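Heavy-metal chelation domain-containing protein (Pyrococcus horikoshii, PDB 3NPG) is of unknown function but may take part in heavy-metal chelation, with a Rossmann-like C-terminal half. Local coordinates at residues Ala91-Tyr96 and Gln201-Phe206; Glu109-Asp114 and Leu192-Gly197; Val212-Ser217 and Lys244-Val249. All coordinates share one frame; numbering follows the deposited sequence.

Interaction 1 of 3, residues Ala91-Tyr96 and Gln201-Phe206; sequences AVSQYY and QLLPEF
The side-chain amides of Gln94 and Gln201 lie stacked, their planes 16° apart, while the two side chains run across each other at about a right angle. At the edge of the Phe206 ring, near its plane, sits Ser93 OG, 3.3 Å from Phe206 CE2; one face of that ring carries Leu203 CB from its own segment. The stack comes with a hydrogen bond: Gln94 NE2 donates an N-H to the backbone O of Gln201 at 3.1 Å, in the carbonyl plane and on a lone pair, the acceptor standing 18° out of the Gln94 amide plane. A bend at chi2 (-70°) folds the Gln94 chain back so that NE2 reaches this carbonyl while CD lies 3.6 Å from Gln201 CG. An alanine here would remove both stack and donor and would probably leave the Gln201 carbonyl without this N-H and one face of the Gln201 side-chain amide without its stacking partner. The amide of Gln201 has two further partners, Val47 N at OE1 and Met218 O at NE2. Ser93 packs against the loop, its CB 3.3 Å from Gln201 O, and its hydroxyl bonds back to Ile89 O one helical turn earlier. Near the end of the helix, Tyr96 C receives Leu203 CD2 at 4.0 Å. The arrangement is a buried helix-to-loop junction: the C-terminal end of helix 79-96, from the N-terminal part of the protein, packs against the loop that follows strand 192-196 of the Rossmann-like mixed sheet.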
ATOM      1  N   ALA A  91     -26.952  -8.854 -10.272  1.00 20.78           N
ATOM      2  CA  ALA A  91     -27.864  -9.954  -9.944  1.00 20.67           C
ATOM      3  C   ALA A  91     -29.167  -9.820 -10.721  1.00 25.25           C
ATOM      4  O   ALA A  91     -29.598 -10.777 -11.371  1.00 25.18           O
ATOM      5  CB  ALA A  91     -28.144  -9.970  -8.451  1.00 21.39           C
ATOM      6  N   VAL A  92     -29.762  -8.598 -10.712  1.00 21.96           N
ATOM      7  CA  VAL A  92     -30.994  -8.291 -11.454  1.00 21.80           C
ATOM      8  C   VAL A  92     -30.746  -8.450 -12.964  1.00 25.37           C
ATOM      9  O   VAL A  92     -31.577  -9.021 -13.671  1.00 26.05           O
ATOM     10  CB  VAL A  92     -31.519  -6.862 -11.102  1.00 25.51           C
ATOM     11  CG1 VAL A  92     -32.697  -6.470 -11.990  1.00 25.81           C
ATOM     12  CG2 VAL A  92     -31.897  -6.767  -9.628  1.00 25.40           C
ATOM     13  N   SER A  93     -29.563  -8.001 -13.434  1.00 20.48           N
ATOM     14  CA  SER A  93     -29.167  -8.071 -14.838  1.00 19.80           C
ATOM     15  C   SER A  93     -29.014  -9.506 -15.317  1.00 23.88           C
ATOM     16  O   SER A  93     -29.480  -9.838 -16.396  1.00 24.24           O
ATOM     17  CB  SER A  93     -27.866  -7.312 -15.058  1.00 22.89           C
ATOM     18  OG  SER A  93     -27.989  -5.948 -14.686  1.00 31.89           O
ATOM     19  N   GLN A  94     -28.367 -10.365 -14.505  1.00 20.73           N
ATOM     20  CA  GLN A  94     -28.134 -11.780 -14.850  1.00 20.20           C
ATOM     21  C   GLN A  94     -29.436 -12.589 -14.936  1.00 24.06           C
ATOM     22  O   GLN A  94     -29.480 -13.617 -15.616  1.00 24.67           O
ATOM     23  CB  GLN A  94     -27.147 -12.427 -13.863  1.00 20.85           C
ATOM     24  CG  GLN A  94     -25.722 -11.891 -13.991  1.00 25.81           C
ATOM     25  CD  GLN A  94     -25.062 -12.340 -15.266  1.00 37.28           C
ATOM     26  OE1 GLN A  94     -24.636 -13.479 -15.390  1.00 36.09           O
ATOM     27  NE2 GLN A  94     -24.925 -11.438 -16.225  1.00 22.71           N
ATOM     28  N   TYR A  95     -30.499 -12.111 -14.269  1.00 19.74           N
ATOM     29  CA  TYR A  95     -31.817 -12.729 -14.341  1.00 19.80           C
ATOM     30  C   TYR A  95     -32.487 -12.395 -15.685  1.00 25.68           C
ATOM     31  O   TYR A  95     -33.133 -13.260 -16.280  1.00 26.81           O
ATOM     32  CB  TYR A  95     -32.698 -12.249 -13.163  1.00 20.44           C
ATOM     33  CG  TYR A  95     -34.066 -12.902 -13.107  1.00 22.30           C
ATOM     34  CD1 TYR A  95     -34.262 -14.102 -12.428  1.00 24.30           C
ATOM     35  CD2 TYR A  95     -35.177 -12.285 -13.668  1.00 23.57           C
ATOM     36  CE1 TYR A  95     -35.525 -14.692 -12.349  1.00 25.24           C
ATOM     37  CE2 TYR A  95     -36.443 -12.866 -13.600  1.00 25.02           C
ATOM     38  CZ  TYR A  95     -36.613 -14.073 -12.943  1.00 30.23           C
ATOM     39  OH  TYR A  95     -37.862 -14.640 -12.872  1.00 28.49           O
ATOM     40  N   TYR A  96     -32.305 -11.147 -16.175  1.00 22.05           N
ATOM     41  CA  TYR A  96     -32.954 -10.669 -17.394  1.00 22.48           C
ATOM     42  C   TYR A  96     -32.034 -10.642 -18.635  1.00 28.50           C
ATOM     43  O   TYR A  96     -32.502 -10.302 -19.728  1.00 29.36           O
ATOM     44  CB  TYR A  96     -33.572  -9.281 -17.157  1.00 23.61           C
ATOM     45  CG  TYR A  96     -34.701  -9.280 -16.152  1.00 25.28           C
ATOM     46  CD1 TYR A  96     -35.931  -9.855 -16.455  1.00 28.04           C
ATOM     47  CD2 TYR A  96     -34.570  -8.635 -14.928  1.00 25.17           C
ATOM     48  CE1 TYR A  96     -36.986  -9.830 -15.547  1.00 28.72           C
ATOM     49  CE2 TYR A  96     -35.620  -8.598 -14.015  1.00 26.01           C
ATOM     50  CZ  TYR A  96     -36.827  -9.204 -14.326  1.00 33.36           C
ATOM     51  OH  TYR A  96     -37.868  -9.176 -13.435  1.00 35.88           O
ATOM     52  N   GLN A 201     -21.368  -7.779 -15.407  1.00 16.07           N
ATOM     53  CA  GLN A 201     -22.561  -8.618 -15.594  1.00 15.83           C
ATOM     54  C   GLN A 201     -23.816  -7.784 -15.851  1.00 21.11           C
ATOM     55  O   GLN A 201     -24.889  -8.348 -16.073  1.00 20.14           O
ATOM     56  CB  GLN A 201     -22.782  -9.516 -14.365  1.00 16.90           C
ATOM     57  CG  GLN A 201     -21.929 -10.775 -14.347  1.00 22.97           C
ATOM     58  CD  GLN A 201     -22.089 -11.541 -13.053  1.00 30.63           C
ATOM     59  OE1 GLN A 201     -22.320 -10.969 -11.987  1.00 23.61           O
ATOM     60  NE2 GLN A 201     -21.930 -12.853 -13.115  1.00 21.82           N
ATOM     61  N   LEU A 202     -23.690  -6.437 -15.806  1.00 20.04           N
ATOM     62  CA  LEU A 202     -24.826  -5.519 -15.989  1.00 21.12           C
ATOM     63  C   LEU A 202     -25.455  -5.619 -17.405  1.00 26.29           C
ATOM     64  O   LEU A 202     -24.795  -6.080 -18.343  1.00 27.07           O
ATOM     65  CB  LEU A 202     -24.417  -4.053 -15.655  1.00 21.22           C
ATOM     66  CG  LEU A 202     -23.592  -3.285 -16.720  1.00 25.99           C
ATOM     67  CD1 LEU A 202     -23.667  -1.794 -16.487  1.00 26.51           C
ATOM     68  CD2 LEU A 202     -22.159  -3.721 -16.726  1.00 27.98           C
ATOM     69  N   LEU A 203     -26.742  -5.224 -17.540  1.00 22.53           N
ATOM     70  CA  LEU A 203     -27.432  -5.251 -18.838  1.00 22.81           C
ATOM     71  C   LEU A 203     -26.820  -4.231 -19.803  1.00 26.78           C
ATOM     72  O   LEU A 203     -26.510  -3.111 -19.393  1.00 26.21           O
ATOM     73  CB  LEU A 203     -28.941  -4.968 -18.667  1.00 23.28           C
ATOM     74  CG  LEU A 203     -29.779  -6.096 -18.066  1.00 27.55           C
ATOM     75  CD1 LEU A 203     -31.166  -5.628 -17.778  1.00 27.88           C
ATOM     76  CD2 LEU A 203     -29.829  -7.293 -18.985  1.00 29.90           C
ATOM     77  N   PRO A 204     -26.666  -4.582 -21.108  1.00 24.12           N
ATOM     78  CA  PRO A 204     -26.087  -3.613 -22.061  1.00 24.20           C
ATOM     79  C   PRO A 204     -26.933  -2.353 -22.208  1.00 29.08           C
ATOM     80  O   PRO A 204     -26.383  -1.262 -22.375  1.00 29.30           O
ATOM     81  CB  PRO A 204     -26.015  -4.404 -23.376  1.00 26.33           C
ATOM     82  CG  PRO A 204     -26.080  -5.840 -22.971  1.00 30.57           C
ATOM     83  CD  PRO A 204     -26.953  -5.874 -21.759  1.00 26.12           C
ATOM     84  N   GLU A 205     -28.277  -2.492 -22.085  1.00 26.04           N
ATOM     85  CA  GLU A 205     -29.221  -1.369 -22.199  1.00 26.26           C
ATOM     86  C   GLU A 205     -28.935  -0.250 -21.172  1.00 31.80           C
ATOM     87  O   GLU A 205     -29.296   0.904 -21.408  1.00 32.85           O
ATOM     88  CB  GLU A 205     -30.677  -1.861 -22.077  1.00 27.62           C
ATOM     89  CG  GLU A 205     -31.014  -2.465 -20.720  1.00 31.94           C
ATOM     90  CD  GLU A 205     -32.436  -2.961 -20.596  1.00 41.14           C
ATOM     91  OE1 GLU A 205     -32.762  -3.992 -21.225  1.00 33.12           O
ATOM     92  OE2 GLU A 205     -33.219  -2.335 -19.847  1.00 29.60           O
ATOM     93  N   PHE A 206     -28.275  -0.597 -20.035  1.00 27.68           N
ATOM     94  CA  PHE A 206     -27.914   0.380 -19.002  1.00 27.02           C
ATOM     95  C   PHE A 206     -26.811   1.317 -19.494  1.00 31.14           C
ATOM     96  O   PHE A 206     -26.704   2.452 -19.020  1.00 30.61           O
ATOM     97  CB  PHE A 206     -27.462  -0.331 -17.711  1.00 27.92           C
ATOM     98  CG  PHE A 206     -28.514  -1.179 -17.029  1.00 29.13           C
ATOM     99  CD1 PHE A 206     -29.863  -0.854 -17.126  1.00 32.52           C
ATOM    100  CD2 PHE A 206     -28.150  -2.225 -16.190  1.00 30.65           C
ATOM    101  CE1 PHE A 206     -30.834  -1.625 -16.479  1.00 33.34           C
ATOM    102  CE2 PHE A 206     -29.119  -2.977 -15.520  1.00 33.17           C
ATOM    103  CZ  PHE A 206     -30.453  -2.673 -15.670  1.00 31.79           C
TER

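Interaction 2 of 3, residues Glu109-Asp114 and Leu192-Gly197; sequences ELIQQD and LIVITG
Leu110 CD2 and Val194 CG2 meet tip to tip at 3.6 Å, each side chain reaching toward the other from its own backbone to close the space between two well-separated main chains. One residue on, Ile111 extends its CD1 to within 3.5 Å of Leu192 CD2; a bend at chi2 (-60°) turns this terminal methyl toward the strand, where it also lies 4.3 Å from Val194 CG2. Leu192 is the main bump on the strand. Its forked end enters a hollow lined by Ile111 and Asp114, where Asp114 OD2 stands 3.7 Å from Leu192 CD1, a carboxylate against methyl groups with only packing between them. This is helix-on-sheet packing in a Rossmann-like alpha/beta domain: helix 107-112 covers a face of the parallel part of the mixed sheet, and strand 192-196 lies between strands 167-171 and 214-220. The helix also reaches both of these neighbouring strands, Ile111 touching Ile169 and Leu110 touching His214. Val107, about a turn earlier on the helix, covers Val194 and Thr196.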
ATOM      1  N   GLU A 109      -9.538 -11.631 -28.879  1.00 44.45           N
ATOM      2  CA  GLU A 109     -10.123 -11.978 -30.192  1.00 44.84           C
ATOM      3  C   GLU A 109     -10.942 -10.815 -30.725  1.00 48.36           C
ATOM      4  O   GLU A 109     -10.908 -10.530 -31.927  1.00 49.36           O
ATOM      5  CB  GLU A 109     -11.034 -13.220 -30.077  1.00 46.34           C
ATOM      6  CG  GLU A 109     -10.319 -14.491 -29.660  1.00 58.78           C
ATOM      7  CD  GLU A 109     -11.245 -15.684 -29.492  1.00 77.40           C
ATOM      8  OE1 GLU A 109     -11.926 -16.053 -30.476  1.00 68.29           O
ATOM      9  OE2 GLU A 109     -11.284 -16.251 -28.376  1.00 66.23           O
ATOM     10  N   LEU A 110     -11.725 -10.170 -29.832  1.00 42.85           N
ATOM     11  CA  LEU A 110     -12.586  -9.040 -30.169  1.00 42.04           C
ATOM     12  C   LEU A 110     -11.772  -7.862 -30.738  1.00 46.10           C
ATOM     13  O   LEU A 110     -12.198  -7.238 -31.715  1.00 45.66           O
ATOM     14  CB  LEU A 110     -13.379  -8.600 -28.917  1.00 41.08           C
ATOM     15  CG  LEU A 110     -14.431  -7.512 -29.130  1.00 45.40           C
ATOM     16  CD1 LEU A 110     -15.691  -8.080 -29.779  1.00 45.90           C
ATOM     17  CD2 LEU A 110     -14.776  -6.848 -27.840  1.00 46.09           C
ATOM     18  N   ILE A 111     -10.591  -7.578 -30.134  1.00 42.95           N
ATOM     19  CA  ILE A 111      -9.697  -6.496 -30.578  1.00 43.45           C
ATOM     20  C   ILE A 111      -9.139  -6.789 -31.973  1.00 49.14           C
ATOM     21  O   ILE A 111      -9.022  -5.877 -32.793  1.00 49.52           O
ATOM     22  CB  ILE A 111      -8.544  -6.267 -29.551  1.00 46.19           C
ATOM     23  CG1 ILE A 111      -9.070  -6.148 -28.088  1.00 45.68           C
ATOM     24  CG2 ILE A 111      -7.670  -5.073 -29.946  1.00 47.53           C
ATOM     25  CD1 ILE A 111     -10.068  -4.989 -27.814  1.00 51.08           C
ATOM     26  N   GLN A 112      -8.791  -8.061 -32.236  1.00 46.63           N
ATOM     27  CA  GLN A 112      -8.229  -8.479 -33.523  1.00 48.05           C
ATOM     28  C   GLN A 112      -9.231  -8.305 -34.681  1.00 52.97           C
ATOM     29  O   GLN A 112      -8.815  -8.129 -35.825  1.00 53.73           O
ATOM     30  CB  GLN A 112      -7.726  -9.931 -33.449  1.00 49.90           C
ATOM     31  CG  GLN A 112      -6.486 -10.102 -32.562  1.00 70.86           C
ATOM     32  CD  GLN A 112      -6.138 -11.558 -32.343  1.00 97.01           C
ATOM     33  OE1 GLN A 112      -6.935 -12.347 -31.808  1.00 92.44           O
ATOM     34  NE2 GLN A 112      -4.911 -11.929 -32.680  1.00 92.29           N
ATOM     35  N   GLN A 113     -10.549  -8.303 -34.369  1.00 49.03           N
ATOM     36  CA  GLN A 113     -11.613  -8.125 -35.372  1.00 49.34           C
ATOM     37  C   GLN A 113     -11.655  -6.680 -35.916  1.00 53.35           C
ATOM     38  O   GLN A 113     -12.323  -6.424 -36.927  1.00 54.05           O
ATOM     39  CB  GLN A 113     -12.988  -8.510 -34.781  1.00 50.28           C
ATOM     40  CG  GLN A 113     -13.138 -10.002 -34.454  1.00 60.61           C
ATOM     41  CD  GLN A 113     -14.431 -10.306 -33.715  1.00 74.64           C
ATOM     42  OE1 GLN A 113     -15.330  -9.458 -33.588  1.00 68.60           O
ATOM     43  NE2 GLN A 113     -14.548 -11.522 -33.211  1.00 65.75           N
ATOM     44  N   ASP A 114     -10.954  -5.738 -35.241  1.00 48.71           N
ATOM     45  CA  ASP A 114     -10.937  -4.327 -35.646  1.00 48.59           C
ATOM     46  C   ASP A 114      -9.516  -3.826 -35.975  1.00 50.94           C
ATOM     47  O   ASP A 114      -8.533  -4.535 -35.729  1.00 49.96           O
ATOM     48  CB  ASP A 114     -11.592  -3.443 -34.563  1.00 50.02           C
ATOM     49  CG  ASP A 114     -13.064  -3.744 -34.347  1.00 63.52           C
ATOM     50  OD1 ASP A 114     -13.798  -3.884 -35.357  1.00 65.97           O
ATOM     51  OD2 ASP A 114     -13.491  -3.810 -33.168  1.00 67.89           O
ATOM     52  N   LEU A 192     -13.355   1.719 -29.834  1.00 29.68           N
ATOM     53  CA  LEU A 192     -13.640   0.435 -29.214  1.00 28.64           C
ATOM     54  C   LEU A 192     -13.369   0.511 -27.698  1.00 31.49           C
ATOM     55  O   LEU A 192     -12.221   0.676 -27.291  1.00 31.56           O
ATOM     56  CB  LEU A 192     -12.757  -0.652 -29.873  1.00 28.82           C
ATOM     57  CG  LEU A 192     -12.952  -2.093 -29.394  1.00 33.58           C
ATOM     58  CD1 LEU A 192     -14.310  -2.633 -29.809  1.00 34.02           C
ATOM     59  CD2 LEU A 192     -11.886  -2.975 -29.947  1.00 37.04           C
ATOM     60  N   ILE A 193     -14.441   0.464 -26.869  1.00 26.72           N
ATOM     61  CA  ILE A 193     -14.325   0.503 -25.404  1.00 25.45           C
ATOM     62  C   ILE A 193     -14.956  -0.747 -24.803  1.00 29.66           C
ATOM     63  O   ILE A 193     -16.177  -0.923 -24.875  1.00 29.24           O
ATOM     64  CB  ILE A 193     -14.923   1.818 -24.807  1.00 28.02           C
ATOM     65  CG1 ILE A 193     -14.237   3.067 -25.425  1.00 28.96           C
ATOM     66  CG2 ILE A 193     -14.817   1.821 -23.269  1.00 26.59           C
ATOM     67  CD1 ILE A 193     -14.891   4.339 -25.123  1.00 35.09           C
ATOM     68  N   VAL A 194     -14.116  -1.643 -24.255  1.00 26.85           N
ATOM     69  CA  VAL A 194     -14.572  -2.915 -23.688  1.00 26.47           C
ATOM     70  C   VAL A 194     -14.464  -2.905 -22.161  1.00 30.92           C
ATOM     71  O   VAL A 194     -13.376  -2.689 -21.619  1.00 30.65           O
ATOM     72  CB  VAL A 194     -13.798  -4.121 -24.300  1.00 30.12           C
ATOM     73  CG1 VAL A 194     -14.405  -5.443 -23.854  1.00 29.30           C
ATOM     74  CG2 VAL A 194     -13.756  -4.032 -25.820  1.00 30.70           C
ATOM     75  N   ILE A 195     -15.585  -3.152 -21.469  1.00 27.81           N
ATOM     76  CA  ILE A 195     -15.602  -3.272 -20.007  1.00 27.41           C
ATOM     77  C   ILE A 195     -15.586  -4.766 -19.659  1.00 30.43           C
ATOM     78  O   ILE A 195     -16.573  -5.465 -19.896  1.00 29.13           O
ATOM     79  CB  ILE A 195     -16.829  -2.518 -19.390  1.00 30.88           C
ATOM     80  CG1 ILE A 195     -16.927  -1.046 -19.909  1.00 31.73           C
ATOM     81  CG2 ILE A 195     -16.816  -2.577 -17.862  1.00 31.74           C
ATOM     82  CD1 ILE A 195     -15.640  -0.159 -19.703  1.00 39.96           C
ATOM     83  N   THR A 196     -14.415  -5.279 -19.241  1.00 27.98           N
ATOM     84  CA  THR A 196     -14.214  -6.714 -19.048  1.00 28.04           C
ATOM     85  C   THR A 196     -14.125  -7.139 -17.585  1.00 31.30           C
ATOM     86  O   THR A 196     -13.497  -6.458 -16.772  1.00 31.14           O
ATOM     87  CB  THR A 196     -13.016  -7.213 -19.881  1.00 37.99           C
ATOM     88  OG1 THR A 196     -12.952  -8.638 -19.802  1.00 41.42           O
ATOM     89  CG2 THR A 196     -11.690  -6.604 -19.431  1.00 35.69           C
ATOM     90  N   GLY A 197     -14.696  -8.305 -17.285  1.00 27.02           N
ATOM     91  CA  GLY A 197     -14.652  -8.890 -15.951  1.00 26.36           C
ATOM     92  C   GLY A 197     -16.009  -9.279 -15.401  1.00 29.30           C
ATOM     93  O   GLY A 197     -17.041  -8.780 -15.861  1.00 29.44           O
TER

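Interaction 3 of 3, residues Val212-Ser217 and Lys244-Val249; sequences VTHLAS and KYVIEV
Leu215 and Ile247 form a hydrogen-bonded antiparallel pair, Leu215 N to Ile247 O at 2.8 Å and Ile247 N to Leu215 O at 2.9 Å. Ser217 and Tyr245 repeat the pattern, with Tyr245 N to Ser217 O at 2.7 Å. Past the strand end, Val249 N reaches Thr213 O from 42° above the carbonyl plane, extending the pairing to the C-terminal residue. In the non-hydrogen-bonded pairs, Ala216 CB meets Val246 CG2 at 4.0 Å, and His214 lies beside Glu248, both pointing the same way, His214 NE2 3.5 Å from Glu248 CG. On the face of Leu215, Ser217 and Tyr245, the phenol folds back over its partner: chi1 of 65° sets CG between the backbone N and carbonyl carbon, placing Ser217 O over one ring face and Tyr245 OH 3.5 Å from Ser217 CB. Leu215 CD1 packs on Val249 CG2 at 4.0 Å.

Farther out, Tyr245 OH has a weak hydrogen bond with Gln94 NE2, the Ser217 hydroxyl bonds Gly197 O, and Thr213 OG1 bonds both His214 ND1 and Ile193 N, tying the start of the strand to its other neighbour. Leu110 of helix 107-112 covers His214 and Val246. Strand 242-248, running antiparallel to 214-220 with 164° between the segment directions, is the outermost strand within this chain on one side of the otherwise parallel sheet of a Rossmann-like domain.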
ATOM      1  N   VAL A 212     -19.192   3.219 -24.266  1.00 26.05           N
ATOM      2  CA  VAL A 212     -18.944   1.769 -24.123  1.00 25.03           C
ATOM      3  C   VAL A 212     -19.507   1.031 -25.338  1.00 28.26           C
ATOM      4  O   VAL A 212     -20.677   1.228 -25.691  1.00 28.09           O
ATOM      5  CB  VAL A 212     -19.540   1.201 -22.792  1.00 28.55           C
ATOM      6  CG1 VAL A 212     -19.296  -0.303 -22.674  1.00 27.84           C
ATOM      7  CG2 VAL A 212     -18.978   1.935 -21.578  1.00 28.15           C
ATOM      8  N   THR A 213     -18.674   0.213 -25.998  1.00 24.17           N
ATOM      9  CA  THR A 213     -19.093  -0.504 -27.211  1.00 23.78           C
ATOM     10  C   THR A 213     -19.436  -1.965 -26.932  1.00 26.44           C
ATOM     11  O   THR A 213     -20.356  -2.507 -27.544  1.00 26.14           O
ATOM     12  CB  THR A 213     -18.035  -0.362 -28.304  1.00 27.65           C
ATOM     13  OG1 THR A 213     -16.791  -0.873 -27.811  1.00 26.28           O
ATOM     14  CG2 THR A 213     -17.868   1.093 -28.774  1.00 24.98           C
ATOM     15  N   HIS A 214     -18.685  -2.611 -26.023  1.00 22.56           N
ATOM     16  CA  HIS A 214     -18.882  -4.023 -25.698  1.00 21.64           C
ATOM     17  C   HIS A 214     -18.840  -4.266 -24.197  1.00 24.24           C
ATOM     18  O   HIS A 214     -18.255  -3.476 -23.452  1.00 22.51           O
ATOM     19  CB  HIS A 214     -17.805  -4.891 -26.390  1.00 22.48           C
ATOM     20  CG  HIS A 214     -17.851  -4.842 -27.884  1.00 27.05           C
ATOM     21  ND1 HIS A 214     -17.293  -3.793 -28.588  1.00 29.41           N
ATOM     22  CD2 HIS A 214     -18.333  -5.750 -28.763  1.00 29.39           C
ATOM     23  CE1 HIS A 214     -17.500  -4.069 -29.866  1.00 29.35           C
ATOM     24  NE2 HIS A 214     -18.109  -5.240 -30.020  1.00 29.72           N
ATOM     25  N   LEU A 215     -19.419  -5.392 -23.761  1.00 21.56           N
ATOM     26  CA  LEU A 215     -19.354  -5.865 -22.388  1.00 21.20           C
ATOM     27  C   LEU A 215     -18.836  -7.289 -22.391  1.00 25.28           C
ATOM     28  O   LEU A 215     -19.463  -8.169 -22.983  1.00 25.04           O
ATOM     29  CB  LEU A 215     -20.745  -5.806 -21.714  1.00 21.41           C
ATOM     30  CG  LEU A 215     -21.134  -4.463 -21.084  1.00 26.35           C
ATOM     31  CD1 LEU A 215     -22.601  -4.446 -20.714  1.00 26.49           C
ATOM     32  CD2 LEU A 215     -20.271  -4.155 -19.858  1.00 27.99           C
ATOM     33  N   ALA A 216     -17.645  -7.508 -21.814  1.00 22.14           N
ATOM     34  CA  ALA A 216     -17.061  -8.845 -21.720  1.00 22.14           C
ATOM     35  C   ALA A 216     -17.159  -9.359 -20.293  1.00 27.11           C
ATOM     36  O   ALA A 216     -16.430  -8.897 -19.415  1.00 26.85           O
ATOM     37  CB  ALA A 216     -15.617  -8.821 -22.172  1.00 22.76           C
ATOM     38  N   SER A 217     -18.114 -10.253 -20.044  1.00 24.92           N
ATOM     39  CA  SER A 217     -18.353 -10.771 -18.707  1.00 25.41           C
ATOM     40  C   SER A 217     -18.653 -12.273 -18.746  1.00 32.28           C
ATOM     41  O   SER A 217     -18.322 -12.941 -19.734  1.00 31.94           O
ATOM     42  CB  SER A 217     -19.499 -10.015 -18.048  1.00 28.69           C
ATOM     43  OG  SER A 217     -19.531 -10.259 -16.654  1.00 40.56           O
ATOM     44  N   LYS A 244     -18.094 -17.487 -20.185  1.00 26.57           N
ATOM     45  CA  LYS A 244     -17.645 -16.168 -20.620  1.00 25.47           C
ATOM     46  C   LYS A 244     -18.392 -15.724 -21.876  1.00 28.25           C
ATOM     47  O   LYS A 244     -18.683 -16.544 -22.738  1.00 28.70           O
ATOM     48  CB  LYS A 244     -16.130 -16.169 -20.869  1.00 28.50           C
ATOM     49  CG  LYS A 244     -15.298 -16.228 -19.591  1.00 48.08           C
ATOM     50  CD  LYS A 244     -13.805 -16.286 -19.895  1.00 60.02           C
ATOM     51  CE  LYS A 244     -12.980 -16.386 -18.638  1.00 72.09           C
ATOM     52  NZ  LYS A 244     -11.535 -16.563 -18.939  1.00 81.76           N
ATOM     53  N   TYR A 245     -18.700 -14.421 -21.982  1.00 23.59           N
ATOM     54  CA  TYR A 245     -19.400 -13.877 -23.147  1.00 22.99           C
ATOM     55  C   TYR A 245     -18.944 -12.467 -23.464  1.00 25.76           C
ATOM     56  O   TYR A 245     -18.514 -11.740 -22.572  1.00 24.06           O
ATOM     57  CB  TYR A 245     -20.947 -13.911 -22.945  1.00 23.79           C
ATOM     58  CG  TYR A 245     -21.451 -13.025 -21.818  1.00 24.43           C
ATOM     59  CD1 TYR A 245     -21.707 -11.670 -22.027  1.00 26.06           C
ATOM     60  CD2 TYR A 245     -21.752 -13.557 -20.569  1.00 24.90           C
ATOM     61  CE1 TYR A 245     -22.168 -10.854 -20.996  1.00 25.88           C
ATOM     62  CE2 TYR A 245     -22.236 -12.755 -19.536  1.00 25.50           C
ATOM     63  CZ  TYR A 245     -22.428 -11.400 -19.750  1.00 32.95           C
ATOM     64  OH  TYR A 245     -22.907 -10.609 -18.732  1.00 34.07           O
ATOM     65  N   VAL A 246     -19.081 -12.067 -24.735  1.00 23.30           N
ATOM     66  CA  VAL A 246     -18.839 -10.703 -25.185  1.00 23.23           C
ATOM     67  C   VAL A 246     -20.111 -10.212 -25.875  1.00 28.67           C
ATOM     68  O   VAL A 246     -20.538 -10.811 -26.864  1.00 29.20           O
ATOM     69  CB  VAL A 246     -17.603 -10.596 -26.124  1.00 27.24           C
ATOM     70  CG1 VAL A 246     -17.459  -9.179 -26.678  1.00 27.00           C
ATOM     71  CG2 VAL A 246     -16.324 -11.030 -25.408  1.00 26.61           C
ATOM     72  N   ILE A 247     -20.761  -9.177 -25.312  1.00 25.02           N
ATOM     73  CA  ILE A 247     -22.015  -8.661 -25.859  1.00 24.83           C
ATOM     74  C   ILE A 247     -21.904  -7.181 -26.254  1.00 28.24           C
ATOM     75  O   ILE A 247     -21.261  -6.408 -25.558  1.00 27.47           O
ATOM     76  CB  ILE A 247     -23.220  -8.956 -24.897  1.00 28.13           C
ATOM     77  CG1 ILE A 247     -24.578  -8.633 -25.570  1.00 29.77           C
ATOM     78  CG2 ILE A 247     -23.062  -8.238 -23.528  1.00 27.80           C
ATOM     79  CD1 ILE A 247     -25.756  -9.411 -25.018  1.00 38.25           C
ATOM     80  N   GLU A 248     -22.477  -6.810 -27.412  1.00 26.04           N
ATOM     81  CA  GLU A 248     -22.462  -5.425 -27.885  1.00 25.78           C
ATOM     82  C   GLU A 248     -23.449  -4.569 -27.096  1.00 29.34           C
ATOM     83  O   GLU A 248     -24.473  -5.079 -26.627  1.00 29.30           O
ATOM     84  CB  GLU A 248     -22.793  -5.358 -29.379  1.00 27.88           C
ATOM     85  CG  GLU A 248     -21.605  -5.605 -30.281  1.00 38.24           C
ATOM     86  CD  GLU A 248     -21.899  -5.413 -31.757  1.00 59.13           C
ATOM     87  OE1 GLU A 248     -21.821  -6.408 -32.510  1.00 51.00           O
ATOM     88  OE2 GLU A 248     -22.229  -4.272 -32.156  1.00 57.59           O
ATOM     89  N   VAL A 249     -23.160  -3.259 -26.977  1.00 25.30           N
ATOM     90  CA  VAL A 249     -24.042  -2.307 -26.290  1.00 25.89           C
ATOM     91  C   VAL A 249     -24.741  -1.393 -27.317  1.00 42.09           C
ATOM     92  O   VAL A 249     -24.039  -0.796 -28.161  1.00 45.43           O
ATOM     93  CB  VAL A 249     -23.275  -1.486 -25.220  1.00 28.88           C
ATOM     94  CG1 VAL A 249     -24.155  -0.379 -24.642  1.00 28.94           C
ATOM     95  CG2 VAL A 249     -22.743  -2.391 -24.110  1.00 27.80           C
ATOM     96  OXT VAL A 249     -25.987  -1.303 -27.287  1.00 62.36           O
TER

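In the fold
Interactions 2 and 3 share the mixed sheet of the C-terminal half, their centres about 8 Å apart: strand 192-196 lies beside strand 214-220, which pairs in turn with 242-248. The centre of interaction 1 is about 12 Å from that of interaction 3 and about 19 Å from that of interaction 2. It touches interaction 3 where Gln94 and Gln201 come up to Tyr245 and Ser217, and its loop 201-206 follows strand 192-196 in the chain. Interaction 2 is nested within the loop closed by interaction 1, whereas interaction 3 follows both. Helix 107-112 covers the sheet, the final strand is outermost on one side within this chain, and helix 79-96 joins the N-terminal part to this Rossmann-like half.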